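Type I modular polyketide synthase (Streptomyces albus subsp. albus, PDB 6IYT) is an acyltransferase domain of the salinomycin polyketide synthase that probably selects an ethylmalonyl extender unit from its coenzyme A ester and loads it for chain extension. Local coordinates at residues R33-P41 against D141-R149; G134-S142 against S164-A172. All blocks are in the same frame, centred on the assembly; numbering follows the deposited sequence.

Both contacts are built on the short helix 137-142, whose last residues, Asp-141 and Ser-142, belong to each of them. In contact 1 its C-terminal end and the start of helix 144-158 receive the loop 33-41, which leads into strand 43-49; in contact 2 its flank meets helix 165-170. The centres of the two contacts lie about 14 Å apart, on the same side of the chain's centre, 19 and 17 Å from it. Phe-146 links them: its CG lies 3.6 Å from CD2 of Leu-139. The probable nucleophile, Ser-213 in a GxSxG elbow after strand 208-211, belongs to neither contact, and both join helices and loops of the acyltransferase fold.

Contact 1: residues R33-P41 against D141-R149; sequences RPALFSGDP and DSSPVFAAR
Ser-142 O is gripped by the loop 33-41 through both backbone and solvent. Ser-38 N donates to it at 3.1 Å, from above the carbonyl plane, Phe-37 CA adds a CH...O contact, and water 1 bridges it to Ser-38 O. The same oxygen lies at the edge of the Phe-37 ring. One residue on, Ser-143 OG gives its proton to Leu-36 O at 2.7 Å, in the carbonyl plane, and accepts from Phe-146 N (3.2 Å, 163°). With OG anti to its own backbone N (chi1 176°), Ser-143 N-caps helix 144-158 while holding the loop. Val-145 N adds a weak bond to Ala-35 O, an oxygen that also rests against the Pro-144 ring, 3.3 Å from its CB. Beyond it, Pro-34 CB packs on Pro-144 CB at 4.1 Å, and Pro-34 CG reaches Ala-148 CB. Leu-36 and Phe-37 start away from the helical corner and reach Phe-435 and Leu-432 of helix 428-439, yet Leu-36 CD1 comes back to Ser-143 OG. The loop is thus held mainly through its backbone: the kink between two helices leaves a carbonyl and a cap hydroxyl to pair with it, while its two large side chains also pack elsewhere.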
loop_
_atom_site.group_PDB
_atom_site.type_symbol
_atom_site.label_atom_id
_atom_site.label_comp_id
_atom_site.label_asym_id
_atom_site.label_seq_id
_atom_site.Cartn_x
_atom_site.Cartn_y
_atom_site.Cartn_z
ATOM N N ARG A 33 -13.941 16.538 -6.608
ATOM C CA ARG A 33 -14.569 16.748 -7.928
ATOM C C ARG A 33 -13.622 16.457 -9.100
ATOM O O ARG A 33 -14.095 16.271 -10.219
ATOM C CB ARG A 33 -15.100 18.177 -8.046
ATOM C CG ARG A 33 -15.786 18.476 -9.378
ATOM C CD ARG A 33 -15.319 19.797 -9.973
ATOM N NE ARG A 33 -13.863 19.885 -10.002
ATOM C CZ ARG A 33 -13.126 20.472 -9.060
ATOM N NH1 ARG A 33 -13.707 21.041 -8.009
ATOM N NH2 ARG A 33 -11.805 20.496 -9.174
ATOM N N PRO A 34 -12.296 16.240 -8.824
ATOM C CA PRO A 34 -11.625 15.461 -9.862
ATOM C C PRO A 34 -12.258 14.088 -9.956
ATOM O O PRO A 34 -12.654 13.518 -8.944
ATOM C CB PRO A 34 -10.164 15.364 -9.370
ATOM C CG PRO A 34 -10.112 16.106 -8.055
ATOM C CD PRO A 34 -11.334 16.964 -7.985
ATOM N N ALA A 35 -12.373 13.579 -11.159
ATOM C CA ALA A 35 -12.928 12.249 -11.362
ATOM C C ALA A 35 -11.876 11.237 -10.965
ATOM O O ALA A 35 -10.694 11.471 -11.180
ATOM C CB ALA A 35 -13.296 12.056 -12.824
ATOM N N LEU A 36 -12.319 10.032 -10.609
ATOM C CA LEU A 36 -11.399 8.926 -10.408
ATOM C C LEU A 36 -10.632 8.591 -11.685
ATOM O O LEU A 36 -9.424 8.424 -11.645
ATOM C CB LEU A 36 -12.128 7.676 -9.857
ATOM C CG LEU A 36 -11.259 6.417 -9.690
ATOM C CD1 LEU A 36 -10.068 6.667 -8.785
ATOM C CD2 LEU A 36 -12.079 5.257 -9.137
ATOM N N PHE A 37 -11.346 8.492 -12.823
ATOM C CA PHE A 37 -10.716 8.210 -14.117
ATOM C C PHE A 37 -11.114 9.250 -15.169
ATOM O O PHE A 37 -12.260 9.728 -15.179
ATOM C CB PHE A 37 -11.107 6.819 -14.601
ATOM C CG PHE A 37 -10.704 5.719 -13.665
ATOM C CD1 PHE A 37 -9.379 5.510 -13.367
ATOM C CD2 PHE A 37 -11.643 4.892 -13.108
ATOM C CE1 PHE A 37 -8.990 4.463 -12.559
ATOM C CE2 PHE A 37 -11.264 3.857 -12.262
ATOM C CZ PHE A 37 -9.936 3.657 -11.980
ATOM N N SER A 38 -10.183 9.551 -16.072
ATOM C CA SER A 38 -10.470 10.368 -17.241
ATOM C C SER A 38 -10.488 9.512 -18.510
ATOM O O SER A 38 -10.085 8.357 -18.503
ATOM C CB SER A 38 -9.396 11.434 -17.390
ATOM O OG SER A 38 -8.116 10.812 -17.437
ATOM N N GLY A 39 -10.946 10.104 -19.606
ATOM C CA GLY A 39 -10.967 9.414 -20.905
ATOM C C GLY A 39 -11.911 8.218 -20.949
ATOM O O GLY A 39 -13.043 8.278 -20.449
ATOM N N ASP A 40 -11.403 7.100 -21.473
ATOM C CA ASP A 40 -12.240 5.943 -21.811
ATOM C C ASP A 40 -11.609 4.652 -21.283
ATOM O O ASP A 40 -11.262 3.765 -22.050
ATOM C CB ASP A 40 -12.422 5.851 -23.320
ATOM C CG ASP A 40 -13.365 6.905 -23.852
ATOM O OD1 ASP A 40 -14.487 7.009 -23.327
ATOM O OD2 ASP A 40 -12.971 7.648 -24.776
ATOM N N PRO A 41 -11.461 4.563 -19.968
ATOM C CA PRO A 41 -10.927 3.383 -19.336
ATOM C C PRO A 41 -11.904 2.183 -19.457
ATOM O O PRO A 41 -13.093 2.358 -19.736
ATOM C CB PRO A 41 -10.797 3.816 -17.881
ATOM C CG PRO A 41 -11.960 4.729 -17.690
ATOM C CD PRO A 41 -12.150 5.441 -19.003
ATOM N N ASP A 141 -1.603 9.477 -15.600
ATOM C CA ASP A 141 -2.190 9.774 -16.905
ATOM C C ASP A 141 -3.659 9.490 -16.946
ATOM O O ASP A 141 -4.378 10.056 -17.771
ATOM C CB ASP A 141 -1.497 8.971 -17.992
ATOM C CG ASP A 141 -0.084 9.439 -18.242
ATOM O OD1 ASP A 141 0.205 10.613 -17.954
ATOM O OD2 ASP A 141 0.740 8.616 -18.702
ATOM N N SER A 142 -4.126 8.598 -16.069
ATOM C CA SER A 142 -5.453 8.008 -16.216
ATOM C C SER A 142 -6.408 8.320 -15.057
ATOM O O SER A 142 -7.605 8.049 -15.161
ATOM C CB SER A 142 -5.340 6.501 -16.376
ATOM O OG SER A 142 -4.720 5.931 -15.230
ATOM N N SER A 143 -5.886 8.915 -13.975
ATOM C CA SER A 143 -6.704 9.236 -12.776
ATOM C C SER A 143 -6.483 10.670 -12.309
ATOM O O SER A 143 -5.525 10.951 -11.597
ATOM C CB SER A 143 -6.368 8.254 -11.608
ATOM O OG SER A 143 -7.071 8.603 -10.427
ATOM N N PRO A 144 -7.486 11.529 -12.529
ATOM C CA PRO A 144 -7.362 12.897 -12.071
ATOM C C PRO A 144 -7.319 13.023 -10.553
ATOM O O PRO A 144 -6.624 13.878 -10.047
ATOM C CB PRO A 144 -8.599 13.572 -12.652
ATOM C CG PRO A 144 -8.882 12.825 -13.914
ATOM C CD PRO A 144 -8.407 11.400 -13.686
ATOM N N VAL A 145 -7.987 12.101 -9.834
ATOM C CA VAL A 145 -7.955 12.089 -8.363
ATOM C C VAL A 145 -6.513 11.826 -7.874
ATOM O O VAL A 145 -5.965 12.567 -7.024
ATOM C CB VAL A 145 -8.875 10.981 -7.786
ATOM C CG1 VAL A 145 -8.494 10.698 -6.348
ATOM C CG2 VAL A 145 -10.339 11.388 -7.877
ATOM N N PHE A 146 -5.864 10.828 -8.474
ATOM C CA PHE A 146 -4.482 10.508 -8.124
ATOM C C PHE A 146 -3.550 11.658 -8.495
ATOM O O PHE A 146 -2.720 12.070 -7.703
ATOM C CB PHE A 146 -4.044 9.210 -8.803
ATOM C CG PHE A 146 -2.630 8.782 -8.468
ATOM C CD1 PHE A 146 -2.312 8.306 -7.214
ATOM C CD2 PHE A 146 -1.626 8.908 -9.397
ATOM C CE1 PHE A 146 -1.026 7.896 -6.924
ATOM C CE2 PHE A 146 -0.351 8.475 -9.126
ATOM C CZ PHE A 146 -0.061 7.930 -7.896
ATOM N N ALA A 147 -3.698 12.181 -9.689
ATOM C CA ALA A 147 -2.796 13.231 -10.160
ATOM C C ALA A 147 -2.913 14.501 -9.298
ATOM O O ALA A 147 -1.924 15.193 -9.056
ATOM C CB ALA A 147 -3.087 13.534 -11.624
ATOM N N ALA A 148 -4.141 14.861 -8.919
ATOM C CA ALA A 148 -4.361 16.046 -8.084
ATOM C C ALA A 148 -3.677 15.924 -6.741
ATOM O O ALA A 148 -3.098 16.893 -6.239
ATOM C CB ALA A 148 -5.848 16.284 -7.888
ATOM N N ARG A 149 -3.846 14.772 -6.092
ATOM C CA ARG A 149 -3.256 14.561 -4.812
ATOM C C ARG A 149 -1.766 14.478 -4.935
ATOM O O ARG A 149 -1.037 15.038 -4.113
ATOM C CB ARG A 149 -3.809 13.314 -4.157
ATOM C CG ARG A 149 -3.256 13.089 -2.758
ATOM C CD ARG A 149 -3.648 14.215 -1.808
ATOM N NE ARG A 149 -3.462 13.805 -0.420
ATOM C CZ ARG A 149 -3.255 14.624 0.597
ATOM N NH1 ARG A 149 -3.197 14.128 1.821
ATOM N NH2 ARG A 149 -3.218 15.933 0.412
HETATM O O HOH W 1 -8.629 6.577 -17.190
HETATM O O HOH W 2 -6.353 12.529 -17.240
#

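Contact 2: residues G134-S142 against S164-A172; sequences GMAVELLDS and SVESVVRGA
A salt-bridge network closes one side of the packing between helix 137-142 and helix 165-170, two short helices of the acyltransferase fold. Arg-170 is its centre. Its side chain, extended from CG to NE and then turned sharply at its last torsion, brings the guanidinium edge to two carboxylates. NH1 and NH2 meet Asp-141 end-on, both bonding to OD1, at 3.0 Å for NH1 and 3.1 Å for NH2. They come to the syn side of that oxygen and from the same face of the carboxylate, whose plane is turned 26° from that of the guanidinium. Glu-166, one turn back on the same helix, is held side-on: NE and NH1 converge on its OE2, with NE at 3.0 Å. NH1 thus serves both acids, and the four bonds should fix the rotation of the guanidinium and partly offset the like charges of the carboxylates.

Beneath lies an apolar layer. Leu-140 CD1 sits over one face of the guanidinium, and its CB approaches NH1 at 3.6 Å. CD1 also packs against Val-169 CG1, which Ala-136 CB meets at 4.0 Å. Val-137 puts CG1, anti to its backbone N (chi1 178°), near Arg-170 NH2, while CG2 lies against Val-169 O at 3.4 Å. Water 3 joins the backbones by donating to both Met-135 O and Val-169 O. Leu-140 and Val-165 both pack on Phe-150 of helix 144-158.

The axes approach to 10.7 Å with N-to-C directions 122° apart, a spacing bridged by valine and leucine side chains, the arm of Arg-170 and one water. An i to i+4 Glu-Arg pair, joined to an acid of a second helix, thus makes a three-residue salt-bridge network over the rim of an apolar helix-helix contact.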
loop_
_atom_site.group_PDB
_atom_site.type_symbol
_atom_site.label_atom_id
_atom_site.label_comp_id
_atom_site.label_asym_id
_atom_site.label_seq_id
_atom_site.Cartn_x
_atom_site.Cartn_y
_atom_site.Cartn_z
ATOM N N GLY A 134 8.896 2.628 -13.510
ATOM C CA GLY A 134 7.717 3.080 -14.259
ATOM C C GLY A 134 6.451 3.196 -13.417
ATOM O O GLY A 134 5.397 3.570 -13.926
ATOM N N MET A 135 6.547 2.886 -12.119
ATOM C CA MET A 135 5.388 3.044 -11.206
ATOM C C MET A 135 4.797 4.466 -11.259
ATOM O O MET A 135 5.522 5.452 -11.429
ATOM C CB MET A 135 5.789 2.711 -9.752
ATOM C CG MET A 135 6.778 3.696 -9.140
ATOM S SD MET A 135 7.200 3.212 -7.464
ATOM C CE MET A 135 5.701 3.642 -6.612
ATOM N N ALA A 136 3.475 4.539 -11.131
ATOM C CA ALA A 136 2.708 5.801 -10.978
ATOM C C ALA A 136 2.421 6.544 -12.274
ATOM O O ALA A 136 1.517 7.352 -12.318
ATOM C CB ALA A 136 3.356 6.743 -9.971
ATOM N N VAL A 137 3.228 6.307 -13.304
ATOM C CA VAL A 137 3.088 7.042 -14.556
ATOM C C VAL A 137 1.697 6.831 -15.161
ATOM O O VAL A 137 1.045 7.761 -15.546
ATOM C CB VAL A 137 4.159 6.624 -15.600
ATOM C CG1 VAL A 137 3.937 7.386 -16.903
ATOM C CG2 VAL A 137 5.544 6.884 -15.064
ATOM N N GLU A 138 1.266 5.594 -15.247
ATOM C CA GLU A 138 0.035 5.296 -15.942
ATOM C C GLU A 138 -1.140 5.787 -15.125
ATOM O O GLU A 138 -2.105 6.294 -15.672
ATOM C CB GLU A 138 -0.101 3.805 -16.214
ATOM C CG GLU A 138 -1.306 3.470 -17.071
ATOM C CD GLU A 138 -1.449 1.974 -17.329
ATOM O OE1 GLU A 138 -2.543 1.556 -17.816
ATOM O OE2 GLU A 138 -0.513 1.212 -16.947
ATOM N N LEU A 139 -0.971 5.837 -13.802
ATOM C CA LEU A 139 -2.041 6.336 -12.953
ATOM C C LEU A 139 -2.125 7.882 -12.947
ATOM O O LEU A 139 -3.201 8.440 -13.029
ATOM C CB LEU A 139 -1.907 5.778 -11.534
ATOM C CG LEU A 139 -3.167 5.839 -10.703
ATOM C CD1 LEU A 139 -4.308 5.111 -11.396
ATOM C CD2 LEU A 139 -2.921 5.274 -9.314
ATOM N N LEU A 140 -0.978 8.553 -13.070
ATOM C CA LEU A 140 -0.990 9.963 -13.294
ATOM C C LEU A 140 -1.776 10.291 -14.556
ATOM O O LEU A 140 -2.503 11.268 -14.582
ATOM C CB LEU A 140 0.417 10.532 -13.413
ATOM C CG LEU A 140 1.258 10.656 -12.114
ATOM C CD1 LEU A 140 2.662 11.074 -12.484
ATOM C CD2 LEU A 140 0.690 11.627 -11.129
ATOM N N ASP A 141 -1.603 9.477 -15.600
ATOM C CA ASP A 141 -2.190 9.774 -16.905
ATOM C C ASP A 141 -3.659 9.490 -16.946
ATOM O O ASP A 141 -4.378 10.056 -17.771
ATOM C CB ASP A 141 -1.497 8.971 -17.992
ATOM C CG ASP A 141 -0.084 9.439 -18.242
ATOM O OD1 ASP A 141 0.205 10.613 -17.954
ATOM O OD2 ASP A 141 0.740 8.616 -18.702
ATOM N N SER A 142 -4.126 8.598 -16.069
ATOM C CA SER A 142 -5.453 8.008 -16.216
ATOM C C SER A 142 -6.408 8.320 -15.057
ATOM O O SER A 142 -7.605 8.049 -15.161
ATOM C CB SER A 142 -5.340 6.501 -16.376
ATOM O OG SER A 142 -4.720 5.931 -15.230
ATOM N N SER A 164 12.009 17.807 -9.784
ATOM C CA SER A 164 10.538 17.681 -9.857
ATOM C C SER A 164 10.146 16.217 -9.647
ATOM O O SER A 164 10.645 15.323 -10.356
ATOM C CB SER A 164 10.045 18.131 -11.248
ATOM O OG SER A 164 8.743 17.566 -11.556
ATOM N N VAL A 165 9.280 15.970 -8.666
ATOM C CA VAL A 165 8.841 14.608 -8.362
ATOM C C VAL A 165 8.160 13.937 -9.560
ATOM O O VAL A 165 8.464 12.767 -9.895
ATOM C CB VAL A 165 7.902 14.562 -7.135
ATOM C CG1 VAL A 165 7.563 13.117 -6.778
ATOM C CG2 VAL A 165 8.554 15.254 -5.948
ATOM N N GLU A 166 7.259 14.654 -10.225
ATOM C CA GLU A 166 6.641 14.104 -11.440
ATOM C C GLU A 166 7.666 13.778 -12.532
ATOM O O GLU A 166 7.606 12.690 -13.165
ATOM C CB GLU A 166 5.586 15.059 -11.992
ATOM C CG GLU A 166 4.889 14.517 -13.226
ATOM C CD GLU A 166 3.634 15.295 -13.613
ATOM O OE1 GLU A 166 3.475 16.468 -13.170
ATOM O OE2 GLU A 166 2.845 14.747 -14.432
ATOM N N SER A 167 8.629 14.668 -12.744
ATOM C CA SER A 167 9.639 14.420 -13.799
ATOM C C SER A 167 10.446 13.160 -13.479
ATOM O O SER A 167 10.822 12.406 -14.362
ATOM C CB SER A 167 10.584 15.607 -13.962
ATOM O OG SER A 167 9.887 16.756 -14.389
ATOM N N VAL A 168 10.814 13.007 -12.220
ATOM C CA VAL A 168 11.573 11.860 -11.803
ATOM C C VAL A 168 10.760 10.585 -11.988
ATOM O O VAL A 168 11.248 9.574 -12.549
ATOM C CB VAL A 168 12.054 12.011 -10.331
ATOM C CG1 VAL A 168 12.464 10.674 -9.762
ATOM C CG2 VAL A 168 13.225 12.963 -10.269
ATOM N N VAL A 169 9.493 10.647 -11.592
ATOM C CA VAL A 169 8.591 9.537 -11.759
ATOM C C VAL A 169 8.409 9.161 -13.228
ATOM O O VAL A 169 8.406 7.966 -13.580
ATOM C CB VAL A 169 7.232 9.854 -11.113
ATOM C CG1 VAL A 169 6.133 8.985 -11.681
ATOM C CG2 VAL A 169 7.339 9.680 -9.608
ATOM N N ARG A 170 8.378 10.171 -14.098
ATOM C CA ARG A 170 8.229 9.929 -15.548
ATOM C C ARG A 170 9.581 9.622 -16.246
ATOM O O ARG A 170 9.615 9.278 -17.432
ATOM C CB ARG A 170 7.568 11.130 -16.211
ATOM C CG ARG A 170 6.132 11.370 -15.768
ATOM C CD ARG A 170 5.496 12.489 -16.555
ATOM N NE ARG A 170 4.110 12.720 -16.167
ATOM C CZ ARG A 170 3.067 12.056 -16.644
ATOM N NH1 ARG A 170 1.843 12.355 -16.217
ATOM N NH2 ARG A 170 3.233 11.066 -17.502
ATOM N N GLY A 171 10.673 9.668 -15.492
ATOM C CA GLY A 171 12.004 9.410 -16.044
ATOM C C GLY A 171 12.395 10.398 -17.115
ATOM O O GLY A 171 12.953 10.004 -18.162
ATOM N N ALA A 172 12.020 11.649 -16.928
ATOM C CA ALA A 172 12.351 12.683 -17.878
ATOM C C ALA A 172 13.880 12.779 -18.022
ATOM O O ALA A 172 14.629 12.423 -17.115
ATOM C CB ALA A 172 11.772 14.010 -17.437
HETATM O O HOH W 3 8.226 5.786 -11.776
#